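Local coordinates for protein beta-galactosidase/beta-glucuronidase (Faecalibacterium prausnitzii L2-6, PDB 6MVF) that binds flavin mononucleotide and, as a family 2 glycoside hydrolase of a human gut bacterium, probably cleaves beta-glucuronides, at residues S300-D304 / F536-C540; D320-E326 / R561-K565; I493-S497 / C660-P664. All coordinates share one frame; numbering follows the deposited sequence. Where two conformers were deposited one is given.

In the fold
Interactions 1 and 2 hold the beginning of the TIM barrel to its end. Interaction 1, wholly buried at the ends of the barrel strands, joins the loops after strands 292-300 and 529-532; interaction 2 ties the helix following the first of these strands to the loop leading into helix 566-575, and is buried round Asp320, Ile323 and Arg561 but reaches solvent at Glu326. Two salt bridges, Arg301 with Asp320 and Asp537 with Lys565, link them. Interaction 3, centred about 31 Å from the chain's centre, is partly buried and joins the barrel to the last modelled residues; its Ile493 packs on Thr563 and Lys565. The chemistry differs: aromatic and carboxylate contacts, arginine–acid pairing, and tryptophan packing respectively.

Interaction 1. Residues S300-D304 / F536-C540; sequences SRHQD and FDFGC
His302 CD2 lies over one face of Phe538, above the middle of the phenyl ring and 3.4 Å from Phe538 CD2. The ring centroids are 4.3 Å apart with planes at 47°, so the pair is oblique. Phe538 places CG between its backbone N and carbonyl carbon, and this chi1 of 59° turns the ring's face to the imidazole. An apolar contact sets Arg301 CG at the edge of the Phe536 ring, 4.0 Å from CE2. With Phe538 cut back to an alanine, His302 CD2 would probably lose the face it rests on, although His302 would keep its bond from ND1 to Tyr337 and its ring contact with Phe153.

The polar part centres on Asp304. Gly539 N donates to the syn lone pair of Asp304 OD2 at 2.7 Å and 166°, and a water donates to the same oxygen at 2.8 Å while reaching Gly539 O weakly. Tyr156 OH adds another bond to this buried OD2.

Backbone bonds from Ser300 to Val532 and Met535 place the contact where the first strand, 292-300, and the last, 529-532, close the TIM (beta/alpha)8 barrel; beyond it, strand 538-540 pairs antiparallel with 551-552.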
loop_
_atom_site.group_PDB
_atom_site.type_symbol
_atom_site.label_atom_id
_atom_site.label_comp_id
_atom_site.label_asym_id
_atom_site.label_seq_id
_atom_site.Cartn_x
_atom_site.Cartn_y
_atom_site.Cartn_z
ATOM N N SER A 300 -2.446 32.680 7.590
ATOM C CA SER A 300 -1.523 32.695 6.467
ATOM C C SER A 300 -0.537 31.556 6.639
ATOM O O SER A 300 -0.383 31.013 7.737
ATOM C CB SER A 300 -0.789 34.031 6.381
ATOM O OG SER A 300 -1.712 35.082 6.093
ATOM N N ARG A 301 0.130 31.192 5.541
ATOM C CA ARG A 301 1.036 30.047 5.534
ATOM C C ARG A 301 2.167 30.319 4.558
ATOM O O ARG A 301 1.910 30.570 3.379
ATOM C CB ARG A 301 0.279 28.764 5.145
ATOM C CG ARG A 301 1.101 27.468 5.168
ATOM C CD ARG A 301 1.374 26.917 3.764
ATOM N NE ARG A 301 2.195 25.707 3.808
ATOM C CZ ARG A 301 2.642 25.046 2.736
ATOM N NH1 ARG A 301 2.356 25.470 1.506
ATOM N NH2 ARG A 301 3.363 23.940 2.890
ATOM N N HIS A 302 3.408 30.276 5.045
ATOM C CA HIS A 302 4.597 30.309 4.201
ATOM C C HIS A 302 4.977 28.877 3.785
ATOM O O HIS A 302 4.442 27.899 4.320
ATOM C CB HIS A 302 5.739 31.002 4.939
ATOM C CG HIS A 302 5.905 32.443 4.581
ATOM N ND1 HIS A 302 6.113 32.865 3.286
ATOM C CD2 HIS A 302 5.919 33.557 5.349
ATOM C CE1 HIS A 302 6.227 34.181 3.268
ATOM N NE2 HIS A 302 6.124 34.626 4.509
ATOM N N GLN A 303 5.904 28.744 2.813
ATOM C CA GLN A 303 6.155 27.440 2.189
ATOM C C GLN A 303 7.473 26.767 2.629
ATOM O O GLN A 303 8.085 26.016 1.866
ATOM C CB GLN A 303 6.092 27.568 0.667
ATOM C CG GLN A 303 7.274 28.234 0.028
ATOM C CD GLN A 303 7.168 28.284 -1.495
ATOM O OE1 GLN A 303 6.340 27.604 -2.093
ATOM N NE2 GLN A 303 8.017 29.097 -2.123
ATOM N N ASP A 304 7.900 26.958 3.872
ATOM C CA ASP A 304 9.170 26.407 4.308
ATOM C C ASP A 304 8.965 25.509 5.523
ATOM O O ASP A 304 7.893 25.485 6.130
ATOM C CB ASP A 304 10.195 27.527 4.596
ATOM C CG ASP A 304 9.752 28.505 5.708
ATOM O OD1 ASP A 304 8.606 28.427 6.206
ATOM O OD2 ASP A 304 10.576 29.365 6.085
ATOM N N PHE A 536 2.605 29.077 11.012
ATOM C CA PHE A 536 3.842 28.476 11.468
ATOM C C PHE A 536 4.905 29.554 11.544
ATOM O O PHE A 536 4.939 30.445 10.687
ATOM C CB PHE A 536 4.332 27.379 10.514
ATOM C CG PHE A 536 3.302 26.368 10.172
ATOM C CD1 PHE A 536 2.941 25.383 11.094
ATOM C CD2 PHE A 536 2.693 26.385 8.934
ATOM C CE1 PHE A 536 1.972 24.433 10.776
ATOM C CE2 PHE A 536 1.715 25.433 8.600
ATOM C CZ PHE A 536 1.350 24.463 9.519
ATOM N N ASP A 537 5.765 29.476 12.573
ATOM C CA ASP A 537 7.070 30.109 12.492
ATOM C C ASP A 537 7.676 29.831 11.113
ATOM O O ASP A 537 7.475 28.760 10.532
ATOM C CB ASP A 537 7.992 29.569 13.588
ATOM C CG ASP A 537 7.376 29.628 15.015
ATOM O OD1 ASP A 537 6.614 30.555 15.352
ATOM O OD2 ASP A 537 7.693 28.725 15.826
ATOM N N PHE A 538 8.397 30.801 10.559
ATOM C CA PHE A 538 8.998 30.606 9.242
ATOM C C PHE A 538 10.366 31.278 9.227
ATOM O O PHE A 538 10.693 32.066 10.124
ATOM C CB PHE A 538 8.072 31.124 8.117
ATOM C CG PHE A 538 7.722 32.603 8.220
ATOM C CD1 PHE A 538 6.649 33.028 8.974
ATOM C CD2 PHE A 538 8.460 33.557 7.545
ATOM C CE1 PHE A 538 6.322 34.368 9.066
ATOM C CE2 PHE A 538 8.123 34.889 7.619
ATOM C CZ PHE A 538 7.058 35.297 8.381
ATOM N N GLY A 539 11.163 30.979 8.202
ATOM C CA GLY A 539 12.550 31.426 8.154
ATOM C C GLY A 539 12.743 32.827 7.581
ATOM O O GLY A 539 12.245 33.143 6.495
ATOM N N CYS A 540 13.431 33.682 8.336
ATOM C CA CYS A 540 13.886 34.973 7.806
ATOM C C CYS A 540 15.313 35.224 8.273
ATOM O O CYS A 540 15.535 35.575 9.436
ATOM C CB CYS A 540 12.989 36.143 8.213
ATOM S SG CYS A 540 13.394 37.650 7.212
HETATM O O HOH W 1 9.990 31.658 4.562
#

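Interaction 2. Residues D320-E326 / R561-K565; sequences DAQIIKE and RKTRK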
loop_
_atom_site.group_PDB
_atom_site.type_symbol
_atom_site.label_atom_id
_atom_site.label_comp_id
_atom_site.label_asym_id
_atom_site.label_seq_id
_atom_site.Cartn_x
_atom_site.Cartn_y
_atom_site.Cartn_z
ATOM N N ASP A 320 0.674 20.287 6.422
ATOM C CA ASP A 320 0.285 21.665 6.718
ATOM C C ASP A 320 -1.229 21.848 6.629
ATOM O O ASP A 320 -1.861 22.374 7.550
ATOM C CB ASP A 320 0.982 22.629 5.759
ATOM C CG ASP A 320 2.428 22.908 6.150
ATOM O OD1 ASP A 320 2.920 22.346 7.172
ATOM O OD2 ASP A 320 3.068 23.703 5.419
ATOM N N ALA A 321 -1.825 21.398 5.519
ATOM C CA ALA A 321 -3.249 21.594 5.309
ATOM C C ALA A 321 -4.065 20.912 6.395
ATOM O O ALA A 321 -5.017 21.498 6.922
ATOM C CB ALA A 321 -3.635 21.082 3.929
ATOM N N GLN A 322 -3.682 19.689 6.774
ATOM C CA GLN A 322 -4.424 18.964 7.800
ATOM C C GLN A 322 -4.296 19.628 9.166
ATOM O O GLN A 322 -5.278 19.706 9.916
ATOM C CB GLN A 322 -3.965 17.507 7.850
ATOM C CG GLN A 322 -4.842 16.602 7.001
ATOM C CD GLN A 322 -4.062 15.649 6.086
ATOM O OE1 GLN A 322 -2.961 15.185 6.432
ATOM N NE2 GLN A 322 -4.638 15.347 4.905
ATOM N N ILE A 323 -3.108 20.109 9.517
ATOM C CA ILE A 323 -2.979 20.824 10.783
ATOM C C ILE A 323 -3.890 22.049 10.799
ATOM O O ILE A 323 -4.603 22.303 11.783
ATOM C CB ILE A 323 -1.512 21.191 11.046
ATOM C CG1 ILE A 323 -0.725 19.923 11.364
ATOM C CG2 ILE A 323 -1.433 22.167 12.196
ATOM C CD1 ILE A 323 0.796 20.076 11.292
ATOM N N ILE A 324 -3.935 22.786 9.685
ATOM C CA ILE A 324 -4.785 23.971 9.639
ATOM C C ILE A 324 -6.264 23.589 9.678
ATOM O O ILE A 324 -7.074 24.302 10.291
ATOM C CB ILE A 324 -4.427 24.822 8.411
ATOM C CG1 ILE A 324 -2.986 25.337 8.559
ATOM C CG2 ILE A 324 -5.415 25.985 8.255
ATOM C CD1 ILE A 324 -2.336 25.702 7.250
ATOM N N LYS A 325 -6.639 22.453 9.063
ATOM C CA LYS A 325 -8.009 21.952 9.163
ATOM C C LYS A 325 -8.389 21.612 10.602
ATOM O O LYS A 325 -9.485 21.962 11.056
ATOM C CB LYS A 325 -8.204 20.726 8.268
ATOM C CG LYS A 325 -9.672 20.297 8.119
ATOM C CD LYS A 325 -10.373 21.227 7.135
ATOM C CE LYS A 325 -11.832 20.935 7.017
ATOM N NZ LYS A 325 -12.480 21.967 6.199
ATOM N N GLU A 326 -7.507 20.924 11.335
ATOM C CA GLU A 326 -7.802 20.590 12.731
ATOM C C GLU A 326 -7.991 21.837 13.584
ATOM O O GLU A 326 -8.706 21.805 14.596
ATOM C CB GLU A 326 -6.669 19.743 13.322
ATOM C CG GLU A 326 -6.520 18.354 12.725
ATOM C CD GLU A 326 -5.134 17.736 12.978
ATOM O OE1 GLU A 326 -4.846 16.644 12.396
ATOM O OE2 GLU A 326 -4.342 18.344 13.751
ATOM N N ARG A 561 6.550 21.893 12.595
ATOM C CA ARG A 561 5.167 21.419 12.611
ATOM C C ARG A 561 4.846 20.546 13.808
ATOM O O ARG A 561 3.791 19.924 13.830
ATOM C CB ARG A 561 4.796 20.665 11.322
ATOM C CG ARG A 561 4.267 21.563 10.201
ATOM C CD ARG A 561 5.240 22.707 9.860
ATOM N NE ARG A 561 4.920 23.418 8.624
ATOM C CZ ARG A 561 5.547 24.522 8.215
ATOM N NH1 ARG A 561 6.529 25.042 8.945
ATOM N NH2 ARG A 561 5.192 25.113 7.076
ATOM N N LYS A 562 5.715 20.494 14.815
ATOM C CA LYS A 562 5.551 19.552 15.917
ATOM C C LYS A 562 4.773 20.110 17.109
ATOM O O LYS A 562 4.026 19.363 17.751
ATOM C CB LYS A 562 6.922 19.066 16.396
ATOM C CG LYS A 562 7.612 18.144 15.429
ATOM C CD LYS A 562 8.728 17.359 16.103
ATOM C CE LYS A 562 9.261 16.303 15.157
ATOM N NZ LYS A 562 8.143 15.485 14.610
ATOM N N THR A 563 4.935 21.396 17.439
ATOM C CA THR A 563 4.473 21.939 18.713
ATOM C C THR A 563 3.453 23.041 18.469
ATOM O O THR A 563 3.780 24.095 17.913
ATOM C CB THR A 563 5.646 22.452 19.561
ATOM O OG1 THR A 563 6.570 21.390 19.785
ATOM C CG2 THR A 563 5.171 22.933 20.916
ATOM N N ARG A 564 2.226 22.790 18.905
ATOM C CA ARG A 564 1.160 23.771 18.884
ATOM C C ARG A 564 1.305 24.694 20.085
ATOM O O ARG A 564 1.278 24.237 21.241
ATOM C CB ARG A 564 -0.184 23.062 18.906
ATOM C CG ARG A 564 -0.449 22.226 17.668
ATOM C CD ARG A 564 -1.389 21.069 17.981
ATOM N NE ARG A 564 -1.755 20.331 16.779
ATOM C CZ ARG A 564 -0.927 19.513 16.131
ATOM N NH1 ARG A 564 0.316 19.326 16.581
ATOM N NH2 ARG A 564 -1.337 18.894 15.022
ATOM N N LYS A 565 1.462 25.989 19.819
ATOM C CA LYS A 565 1.557 26.929 20.915
ATOM C C LYS A 565 0.182 27.114 21.552
ATOM O O LYS A 565 -0.840 26.660 21.034
ATOM C CB LYS A 565 2.129 28.251 20.425
ATOM C CG LYS A 565 3.478 28.113 19.763
ATOM C CD LYS A 565 3.939 29.445 19.253
ATOM C CE LYS A 565 5.108 29.272 18.336
ATOM N NZ LYS A 565 5.408 30.580 17.693
#
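Arg561 lays the side-on edge of its guanidinium against the carboxylate of Asp320. Its NE donates to Asp320 OD1 at 2.7 Å, nearly straight at 175°, and its NH2 donates to Asp320 OD2 at 3.0 Å. Both oxygens are met on their syn sides and lie close to the guanidinium plane, but the carboxylate is turned 24° from that plane, so the two groups are not quite flat to one another. The bend of Arg561 at chi2 (55°) turns the chain alongside Asp320, bringing NE and NH2 to the carboxylate. Asp320 OD2 is shared with Arg301, whose NH2 forms a second salt bridge; two flanking guanidinium groups would be expected to favour the charged form of this buried acid. Arg561 also makes a cation-pi contact with Phe536.

One helical turn on, Ile323 supplies the apolar middle of the contact. Its CD1 packs against the aliphatic chain of Arg561, 3.9 Å from CG, while its CG1 lies 3.8 Å from Arg564 NH2. That same NH2 makes a weak salt bridge to Glu326 OE2 at 3.3 Å, with carboxylate and guanidinium nearly coplanar. Lys562 O also lies at the edge of this guanidinium. Asp320, Ile323 and Glu326, spaced three residues apart, thus present one side of helix 314-327 to the loop.

The contact helps to close the TIM barrel, joining the helix after its first strand to the loop before its last helix, 566-575, whose Gln572 bonds to Glu326 O; helix 341-350 packs against Asp320 and Ala321 through Phe343.

Interaction 3. Residues I493-S497 / C660-P664; sequences INWHS and CYTLP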
loop_
_atom_site.group_PDB
_atom_site.type_symbol
_atom_site.label_atom_id
_atom_site.label_comp_id
_atom_site.label_asym_id
_atom_site.label_seq_id
_atom_site.Cartn_x
_atom_site.Cartn_y
_atom_site.Cartn_z
ATOM N N ILE A 493 8.544 29.822 22.951
ATOM C CA ILE A 493 7.856 29.051 23.993
ATOM C C ILE A 493 8.769 28.613 25.141
ATOM O O ILE A 493 8.319 27.928 26.063
ATOM C CB ILE A 493 7.102 27.828 23.420
ATOM C CG1 ILE A 493 7.996 26.934 22.560
ATOM C CG2 ILE A 493 5.899 28.260 22.634
ATOM C CD1 ILE A 493 7.251 25.791 21.906
ATOM N N ASN A 494 10.033 29.023 25.137
ATOM C CA ASN A 494 10.818 28.872 26.360
ATOM C C ASN A 494 10.706 30.065 27.322
ATOM O O ASN A 494 11.068 29.904 28.498
ATOM C CB ASN A 494 12.292 28.600 26.029
ATOM C CG ASN A 494 12.956 29.754 25.316
ATOM O OD1 ASN A 494 12.766 29.938 24.121
ATOM N ND2 ASN A 494 13.749 30.541 26.050
ATOM N N TRP A 495 10.203 31.241 26.875
ATOM C CA TRP A 495 9.966 32.386 27.765
ATOM C C TRP A 495 8.561 32.322 28.359
ATOM O O TRP A 495 7.587 32.079 27.637
ATOM C CB TRP A 495 10.138 33.726 27.040
ATOM C CG TRP A 495 11.364 33.856 26.205
ATOM C CD1 TRP A 495 11.419 34.238 24.897
ATOM C CD2 TRP A 495 12.723 33.605 26.607
ATOM N NE1 TRP A 495 12.729 34.233 24.454
ATOM C CE2 TRP A 495 13.544 33.848 25.484
ATOM C CE3 TRP A 495 13.321 33.198 27.804
ATOM C CZ2 TRP A 495 14.919 33.697 25.521
ATOM C CZ3 TRP A 495 14.686 33.041 27.840
ATOM C CH2 TRP A 495 15.474 33.289 26.712
ATOM N N HIS A 496 8.457 32.565 29.670
ATOM C CA HIS A 496 7.179 32.529 30.380
ATOM C C HIS A 496 7.141 33.566 31.493
ATOM O O HIS A 496 8.070 33.649 32.304
ATOM C CB HIS A 496 6.912 31.142 30.959
ATOM C CG HIS A 496 6.855 30.084 29.913
ATOM N ND1 HIS A 496 5.786 29.955 29.055
ATOM C CD2 HIS A 496 7.759 29.152 29.539
ATOM C CE1 HIS A 496 6.023 28.968 28.212
ATOM N NE2 HIS A 496 7.215 28.467 28.482
ATOM N N SER A 497 6.047 34.328 31.542
ATOM C CA SER A 497 5.913 35.444 32.463
ATOM C C SER A 497 4.619 35.363 33.263
ATOM O O SER A 497 3.546 35.088 32.715
ATOM C CB SER A 497 5.946 36.765 31.715
ATOM O OG SER A 497 5.753 37.820 32.636
ATOM N N CYS A 660 15.833 30.873 33.298
ATOM C CA CYS A 660 15.620 30.587 31.885
ATOM C C CYS A 660 14.182 30.821 31.416
ATOM O O CYS A 660 13.920 30.654 30.222
ATOM C CB CYS A 660 16.036 29.143 31.572
ATOM S SG CYS A 660 14.925 27.850 32.225
ATOM N N TYR A 661 13.242 31.170 32.298
ATOM C CA TYR A 661 11.946 31.630 31.802
ATOM C C TYR A 661 11.944 33.092 31.378
ATOM O O TYR A 661 10.889 33.570 30.953
ATOM C CB TYR A 661 10.839 31.471 32.840
ATOM C CG TYR A 661 10.394 30.069 33.107
ATOM C CD1 TYR A 661 10.834 29.007 32.322
ATOM C CD2 TYR A 661 9.519 29.797 34.155
ATOM C CE1 TYR A 661 10.419 27.708 32.583
ATOM C CE2 TYR A 661 9.097 28.506 34.421
ATOM C CZ TYR A 661 9.547 27.468 33.633
ATOM O OH TYR A 661 9.128 26.188 33.919
ATOM N N THR A 662 13.060 33.820 31.500
ATOM C CA THR A 662 13.092 35.245 31.171
ATOM C C THR A 662 14.261 35.588 30.254
ATOM O O THR A 662 15.407 35.196 30.511
ATOM C CB THR A 662 13.162 36.111 32.432
ATOM O OG1 THR A 662 12.084 35.762 33.317
ATOM C CG2 THR A 662 13.055 37.588 32.052
ATOM N N LEU A 663 13.948 36.310 29.178
ATOM C CA LEU A 663 14.942 36.913 28.299
ATOM C C LEU A 663 16.023 37.624 29.108
ATOM O O LEU A 663 15.697 38.386 30.029
ATOM C CB LEU A 663 14.269 37.930 27.390
ATOM C CG LEU A 663 14.085 37.647 25.920
ATOM C CD1 LEU A 663 13.451 38.897 25.245
ATOM C CD2 LEU A 663 15.424 37.318 25.354
ATOM N N PRO A 664 17.316 37.388 28.813
ATOM C CA PRO A 664 18.496 38.107 29.312
ATOM C C PRO A 664 18.404 39.631 29.216
ATOM O O PRO A 664 17.728 40.119 28.310
ATOM C CB PRO A 664 19.608 37.575 28.409
ATOM C CG PRO A 664 19.223 36.152 28.201
ATOM C CD PRO A 664 17.706 36.140 28.127
HETATM O O HOH W 2 15.231 29.572 28.318
#
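The loop that follows barrel strand 482-487 meets the chain's last modelled residues, which come after strand 646-654 of the C-terminal beta domain. Trp495 gives the largest area. Leu663 CA stands over the six-membered part of the indole in a CH-pi contact, 3.9 Å from its centroid and 11° off the normal, and the leucine side chain crosses the indole, its CD2 3.7 Å from Trp495 CZ2. Pro664 CD adds an oblique contact at 3.9 Å from Trp495 CH2. On the opposite face lies Asn494 ND2, near the rim, so the indole is covered on both sides. With CG anti to the carbonyl carbon (chi1 -47°), Trp495 brings the indole across to Leu663, and its NE1 is bonded to Gly546 O.

One backbone hydrogen bond joins the loops: His496 N donates to Tyr661 O at 2.9 Å, nearly straight, and Trp495 CA approaches the same oxygen at 3.5 Å in a CA-H...O contact. The imidazole of His496 directs its edge to the face of Tyr661, giving a T-shaped pair with centroids 5.4 Å apart and planes at 82°. Glu508 bonds His496 ND1 and Gln590 N bonds Tyr661 OH, which helps to hold both rings. A water bridges the segments, accepting from Asn494 ND2 at 2.9 Å and donating to Cys660 O at 2.6 Å; Asn494 OD1 bonds Asn263 of the second subunit.

A single backbone bond, a T-shaped ring pair and a tryptophan flanked by Leu663 and by the Asn494 amide make an interdomain seam, joining a barrel loop to the last modelled residues beside the subunit interface.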